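Local coordinates for response regulator aspartate phosphatase H (Bacillus subtilis, PDB 3Q15), which dephosphorylates the sporulation phosphotransferase Spo0F and inhibits its activity, and also acts on the response regulator ComA to control competence, at residues Y177-I182 with M213-D218; A207-A212 with R219-S224. All coordinates share one frame; numbering follows the deposited sequence.

Contact 1: residues Y177-I182 with M213-D218; sequences YSIRTI and MDIQND. With SO4 (sulfate ion), chain F.
Ser178, Ile179 and Ile182, at the start of helix 178-194, form a small, largely apolar contact with Ile215 and Asn217, which follow the end of helix 198-214. It closes one end of the hairpin of helices 178-194 and 198-214. Ile215 is the centre of the contact, touching Ser178, Ile179 and Ile182. Its CG1 branch lies between backbone N and carbonyl carbon (chi1 58°), which leaves both CG2 and CD1 over the Ser178 hydroxyl; CG2 is 3.5 Å from Ser178 OG. The tip of Ile182 meets that of Ile215 head-on, CD1 to CD1 at 3.8 Å. The Ile179 side chain runs obliquely to that of Ile215, their CD1 atoms 4.0 Å apart, and at about a right angle to that of Asn217, whose ND2 lies beside Ile179 CD1. Asn217 uses its OD1 to cap Phe220 N, while Gln216 ends the preceding helix in a Schellman motif.

Arg180 extends from another side of the helix, beyond contact with 213-218. Its guanidinium grips a sulfate, probably from the crystallisation liquor, at its edge: NH2 gives a nearly straight bond to sulfate O3 (3.1 Å, 170°), NH1 a more bent one to O1 (3.1 Å, 138°). NH2 also forms a salt bridge with Glu142, and the group makes a cation-pi contact with Phe145. Replacing Arg180 by alanine would remove the guanidinium, and the Glu142 carboxylate is likely to lose its mate and the sulfate two donors. No hydrogen bond joins the two segments: Ser178 OG and Asn217 ND2 lie against methyl groups, and the charge of Arg180 is directed to the sulfate and Glu142.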
loop_
_atom_site.group_PDB
_atom_site.type_symbol
_atom_site.label_atom_id
_atom_site.label_comp_id
_atom_site.label_asym_id
_atom_site.label_seq_id
_atom_site.Cartn_x
_atom_site.Cartn_y
_atom_site.Cartn_z
ATOM N N TYR A 177 13.074 5.230 -23.485
ATOM C CA TYR A 177 13.295 4.968 -22.065
ATOM C C TYR A 177 13.495 3.480 -21.786
ATOM O O TYR A 177 12.833 2.908 -20.919
ATOM C CB TYR A 177 12.135 5.515 -21.230
ATOM C CG TYR A 177 12.190 7.013 -21.008
ATOM C CD1 TYR A 177 11.712 7.895 -21.965
ATOM C CD2 TYR A 177 12.721 7.543 -19.838
ATOM C CE1 TYR A 177 11.762 9.263 -21.767
ATOM C CE2 TYR A 177 12.775 8.911 -19.630
ATOM C CZ TYR A 177 12.294 9.766 -20.598
ATOM O OH TYR A 177 12.344 11.125 -20.397
ATOM N N SER A 178 14.415 2.860 -22.520
ATOM C CA SER A 178 14.663 1.425 -22.393
ATOM C C SER A 178 15.273 1.062 -21.043
ATOM O O SER A 178 14.916 0.048 -20.443
ATOM C CB SER A 178 15.559 0.927 -23.532
ATOM O OG SER A 178 16.769 1.663 -23.595
ATOM N N ILE A 179 16.194 1.893 -20.568
ATOM C CA ILE A 179 16.824 1.668 -19.270
ATOM C C ILE A 179 15.784 1.537 -18.156
ATOM O O ILE A 179 15.801 0.572 -17.389
ATOM C CB ILE A 179 17.819 2.794 -18.920
ATOM C CG1 ILE A 179 18.990 2.796 -19.905
ATOM C CG2 ILE A 179 18.319 2.644 -17.492
ATOM C CD1 ILE A 179 19.708 1.462 -20.003
ATOM N N ARG A 180 14.883 2.512 -18.067
ATOM C CA ARG A 180 13.825 2.478 -17.063
ATOM C C ARG A 180 12.925 1.265 -17.256
ATOM O O ARG A 180 12.369 0.739 -16.293
ATOM C CB ARG A 180 12.984 3.760 -17.102
ATOM C CG ARG A 180 13.547 4.909 -16.272
ATOM C CD ARG A 180 13.469 4.605 -14.783
ATOM N NE ARG A 180 13.755 5.783 -13.968
ATOM C CZ ARG A 180 14.718 5.854 -13.052
ATOM N NH1 ARG A 180 15.500 4.808 -12.821
ATOM N NH2 ARG A 180 14.893 6.971 -12.362
ATOM N N THR A 181 12.784 0.831 -18.504
ATOM C CA THR A 181 11.951 -0.320 -18.835
ATOM C C THR A 181 12.574 -1.588 -18.279
ATOM O O THR A 181 11.889 -2.429 -17.707
ATOM C CB THR A 181 11.781 -0.459 -20.367
ATOM O OG1 THR A 181 11.108 0.697 -20.879
ATOM C CG2 THR A 181 10.969 -1.697 -20.714
ATOM N N ILE A 182 13.884 -1.716 -18.451
ATOM C CA ILE A 182 14.615 -2.858 -17.926
ATOM C C ILE A 182 14.557 -2.869 -16.404
ATOM O O ILE A 182 14.267 -3.900 -15.793
ATOM C CB ILE A 182 16.076 -2.849 -18.395
ATOM C CG1 ILE A 182 16.143 -3.072 -19.911
ATOM C CG2 ILE A 182 16.875 -3.909 -17.658
ATOM C CD1 ILE A 182 17.523 -2.926 -20.500
ATOM N N MET A 213 20.029 -6.458 -24.756
ATOM C CA MET A 213 20.897 -6.837 -25.867
ATOM C C MET A 213 20.648 -5.979 -27.105
ATOM O O MET A 213 21.572 -5.694 -27.868
ATOM C CB MET A 213 20.752 -8.324 -26.200
ATOM C CG MET A 213 21.628 -9.230 -25.349
ATOM S SD MET A 213 21.565 -10.955 -25.860
ATOM C CE MET A 213 22.920 -11.643 -24.914
ATOM N N ASP A 214 19.400 -5.565 -27.301
ATOM C CA ASP A 214 19.063 -4.677 -28.407
ATOM C C ASP A 214 19.799 -3.346 -28.274
ATOM O O ASP A 214 20.409 -2.869 -29.227
ATOM C CB ASP A 214 17.551 -4.446 -28.480
ATOM C CG ASP A 214 16.802 -5.641 -29.050
ATOM O OD1 ASP A 214 15.799 -6.063 -28.436
ATOM O OD2 ASP A 214 17.208 -6.153 -30.115
ATOM N N ILE A 215 19.751 -2.753 -27.084
ATOM C CA ILE A 215 20.413 -1.474 -26.846
ATOM C C ILE A 215 21.908 -1.645 -26.598
ATOM O O ILE A 215 22.605 -0.679 -26.291
ATOM C CB ILE A 215 19.784 -0.716 -25.661
ATOM C CG1 ILE A 215 19.852 -1.564 -24.390
ATOM C CG2 ILE A 215 18.349 -0.333 -25.975
ATOM C CD1 ILE A 215 19.206 -0.912 -23.198
ATOM N N GLN A 216 22.390 -2.877 -26.734
ATOM C CA GLN A 216 23.803 -3.190 -26.532
ATOM C C GLN A 216 24.362 -2.586 -25.245
ATOM O O GLN A 216 25.382 -1.898 -25.262
ATOM C CB GLN A 216 24.639 -2.749 -27.737
ATOM C CG GLN A 216 24.392 -3.577 -28.992
ATOM C CD GLN A 216 25.213 -3.114 -30.181
ATOM O OE1 GLN A 216 25.713 -1.989 -30.210
ATOM N NE2 GLN A 216 25.357 -3.985 -31.174
ATOM N N ASN A 217 23.685 -2.848 -24.130
ATOM C CA ASN A 217 24.167 -2.426 -22.819
ATOM C C ASN A 217 24.724 -3.621 -22.053
ATOM O O ASN A 217 23.968 -4.446 -21.546
ATOM C CB ASN A 217 23.049 -1.745 -22.026
ATOM C CG ASN A 217 23.543 -1.134 -20.727
ATOM O OD1 ASN A 217 24.183 -1.802 -19.915
ATOM N ND2 ASN A 217 23.254 0.150 -20.530
ATOM N N ASP A 218 26.047 -3.710 -21.978
ATOM C CA ASP A 218 26.708 -4.870 -21.386
ATOM C C ASP A 218 26.352 -5.083 -19.915
ATOM O O ASP A 218 26.066 -6.207 -19.497
ATOM C CB ASP A 218 28.225 -4.762 -21.547
ATOM C CG ASP A 218 28.652 -4.751 -23.000
ATOM O OD1 ASP A 218 29.563 -3.967 -23.342
ATOM O OD2 ASP A 218 28.082 -5.526 -23.798
HETATM S S SO4 F . 18.107 6.118 -10.550
HETATM O O1 SO4 F . 18.330 5.731 -11.941
HETATM O O2 SO4 F . 19.391 6.378 -9.909
HETATM O O3 SO4 F . 17.283 7.324 -10.498
HETATM O O4 SO4 F . 17.428 5.029 -9.852
#

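Contact 2: residues A207-A212 with R219-S224; sequences AALELA and RFIAIS
Leu209 and Ser224 lie at the closest backbone approach between helices 198-214 and 218-235, whose segments run nearly antiparallel at 159° with axes 8.6 Å apart. Starting from its CB, 3.8 Å from Ser224 CB, the Leu209 side chain takes CG anti to the backbone N (chi1 173°). That carries CD1 across to helix 218-235, where it rests against Ser224 CB and Ile221 O, 4.0 Å from the latter, with Ile221 CG2 slightly farther off. One turn on, Ala212 fills the next position: its CB packs on Phe220 CB at 3.9 Å, while Ile221 lays CG1 along the Ala212 carbonyl, 3.7 Å from O. The small residues Ala212 and Ser224 let the backbones come close. Ser224 OG is modelled donating to Phe220 O within its own helix, a bond so short that its geometry is doubtful; the hydroxyl probably finds its partner there, since no hydrogen bond crosses the interface. Around this pair, which joins helix 198-214 to helix 218-235, with 207-212 inside the predicted third TPR repeat, Phe186 of helix 178-194 touches both Ala208 and Ser224, and Leu209 packs further along helix 218-235 on Leu225 and Ile228.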
loop_
_atom_site.group_PDB
_atom_site.type_symbol
_atom_site.label_atom_id
_atom_site.label_comp_id
_atom_site.label_asym_id
_atom_site.label_seq_id
_atom_site.Cartn_x
_atom_site.Cartn_y
_atom_site.Cartn_z
ATOM N N ALA A 207 12.483 -10.759 -21.032
ATOM C CA ALA A 207 12.210 -9.561 -21.822
ATOM C C ALA A 207 13.272 -8.508 -21.543
ATOM O O ALA A 207 13.722 -7.809 -22.447
ATOM C CB ALA A 207 10.826 -9.016 -21.506
ATOM N N ALA A 208 13.675 -8.402 -20.280
ATOM C CA ALA A 208 14.731 -7.473 -19.903
ATOM C C ALA A 208 16.036 -7.831 -20.605
ATOM O O ALA A 208 16.728 -6.957 -21.124
ATOM C CB ALA A 208 14.922 -7.455 -18.391
ATOM N N LEU A 209 16.368 -9.118 -20.622
ATOM C CA LEU A 209 17.573 -9.569 -21.307
ATOM C C LEU A 209 17.548 -9.188 -22.786
ATOM O O LEU A 209 18.524 -8.653 -23.311
ATOM C CB LEU A 209 17.762 -11.082 -21.162
ATOM C CG LEU A 209 18.910 -11.684 -21.985
ATOM C CD1 LEU A 209 20.243 -11.051 -21.606
ATOM C CD2 LEU A 209 18.975 -13.199 -21.829
ATOM N N GLU A 210 16.432 -9.471 -23.453
ATOM C CA GLU A 210 16.302 -9.182 -24.880
ATOM C C GLU A 210 16.430 -7.691 -25.160
ATOM O O GLU A 210 17.119 -7.283 -26.093
ATOM C CB GLU A 210 14.975 -9.714 -25.434
ATOM C CG GLU A 210 15.094 -11.057 -26.141
ATOM C CD GLU A 210 14.087 -11.222 -27.269
ATOM O OE1 GLU A 210 12.922 -10.801 -27.104
ATOM O OE2 GLU A 210 14.465 -11.766 -28.328
ATOM N N LEU A 211 15.764 -6.882 -24.347
ATOM C CA LEU A 211 15.813 -5.436 -24.508
ATOM C C LEU A 211 17.237 -4.924 -24.305
ATOM O O LEU A 211 17.729 -4.098 -25.077
ATOM C CB LEU A 211 14.858 -4.763 -23.522
ATOM C CG LEU A 211 14.689 -3.252 -23.657
ATOM C CD1 LEU A 211 14.248 -2.884 -25.068
ATOM C CD2 LEU A 211 13.695 -2.745 -22.626
ATOM N N ALA A 212 17.896 -5.434 -23.267
ATOM C CA ALA A 212 19.263 -5.041 -22.933
ATOM C C ALA A 212 20.254 -5.353 -24.051
ATOM O O ALA A 212 21.215 -4.613 -24.263
ATOM C CB ALA A 212 19.703 -5.708 -21.635
ATOM N N ARG A 219 26.371 -4.014 -19.129
ATOM C CA ARG A 219 26.054 -4.145 -17.714
ATOM C C ARG A 219 24.692 -4.805 -17.524
ATOM O O ARG A 219 24.563 -5.764 -16.764
ATOM C CB ARG A 219 26.105 -2.793 -17.000
ATOM C CG ARG A 219 25.641 -2.855 -15.548
ATOM C CD ARG A 219 26.052 -1.612 -14.776
ATOM N NE ARG A 219 27.504 -1.490 -14.699
ATOM C CZ ARG A 219 28.253 -2.039 -13.749
ATOM N NH1 ARG A 219 27.688 -2.750 -12.781
ATOM N NH2 ARG A 219 29.569 -1.876 -13.765
ATOM N N PHE A 220 23.681 -4.301 -18.226
ATOM C CA PHE A 220 22.329 -4.833 -18.087
ATOM C C PHE A 220 22.156 -6.202 -18.737
ATOM O O PHE A 220 21.229 -6.940 -18.406
ATOM C CB PHE A 220 21.293 -3.844 -18.617
ATOM C CG PHE A 220 21.024 -2.704 -17.683
ATOM C CD1 PHE A 220 20.400 -2.924 -16.465
ATOM C CD2 PHE A 220 21.396 -1.412 -18.019
ATOM C CE1 PHE A 220 20.153 -1.875 -15.598
ATOM C CE2 PHE A 220 21.151 -0.360 -17.158
ATOM C CZ PHE A 220 20.530 -0.589 -15.946
ATOM N N ILE A 221 23.048 -6.537 -19.662
ATOM C CA ILE A 221 23.073 -7.878 -20.227
ATOM C C ILE A 221 23.578 -8.851 -19.165
ATOM O O ILE A 221 22.994 -9.912 -18.947
ATOM C CB ILE A 221 23.970 -7.962 -21.482
ATOM C CG1 ILE A 221 23.353 -7.166 -22.633
ATOM C CG2 ILE A 221 24.166 -9.409 -21.902
ATOM C CD1 ILE A 221 24.180 -7.181 -23.905
ATOM N N ALA A 222 24.661 -8.469 -18.500
ATOM C CA ALA A 222 25.229 -9.276 -17.429
ATOM C C ALA A 222 24.257 -9.410 -16.260
ATOM O O ALA A 222 24.069 -10.501 -15.720
ATOM C CB ALA A 222 26.540 -8.670 -16.960
ATOM N N ILE A 223 23.643 -8.298 -15.871
ATOM C CA ILE A 223 22.710 -8.303 -14.749
ATOM C C ILE A 223 21.475 -9.139 -15.059
ATOM O O ILE A 223 21.011 -9.906 -14.214
ATOM C CB ILE A 223 22.277 -6.877 -14.352
ATOM C CG1 ILE A 223 23.477 -6.079 -13.839
ATOM C CG2 ILE A 223 21.195 -6.930 -13.289
ATOM C CD1 ILE A 223 23.170 -4.623 -13.548
ATOM N N SER A 224 20.950 -8.991 -16.273
ATOM C CA SER A 224 19.791 -9.769 -16.708
ATOM C C SER A 224 20.081 -11.262 -16.660
ATOM O O SER A 224 19.251 -12.053 -16.203
ATOM C CB SER A 224 19.374 -9.374 -18.128
ATOM O OG SER A 224 18.989 -8.008 -18.187
#

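Overall arrangement
Following the chain from the N terminus, 177-182 opens helix 178-194, and contact 1 closes a loop of 30 residues when the chain returns through helix 198-214 to 213-218. Contact 2 starts inside that loop, at 207-212, and closes around the six residues 213-218 once helix 218-235 has begun. The segments therefore alternate, and the two contacts cross instead of nesting. Their centres lie 7 Å apart, and both depend on helix 198-214. Asn217 N probably bonds to Ala212 O across them, and Ile182 CD1 packs on Ala212 CA. Together they tie three successive helices of the TPR domain, 178-194, 198-214 and 218-235.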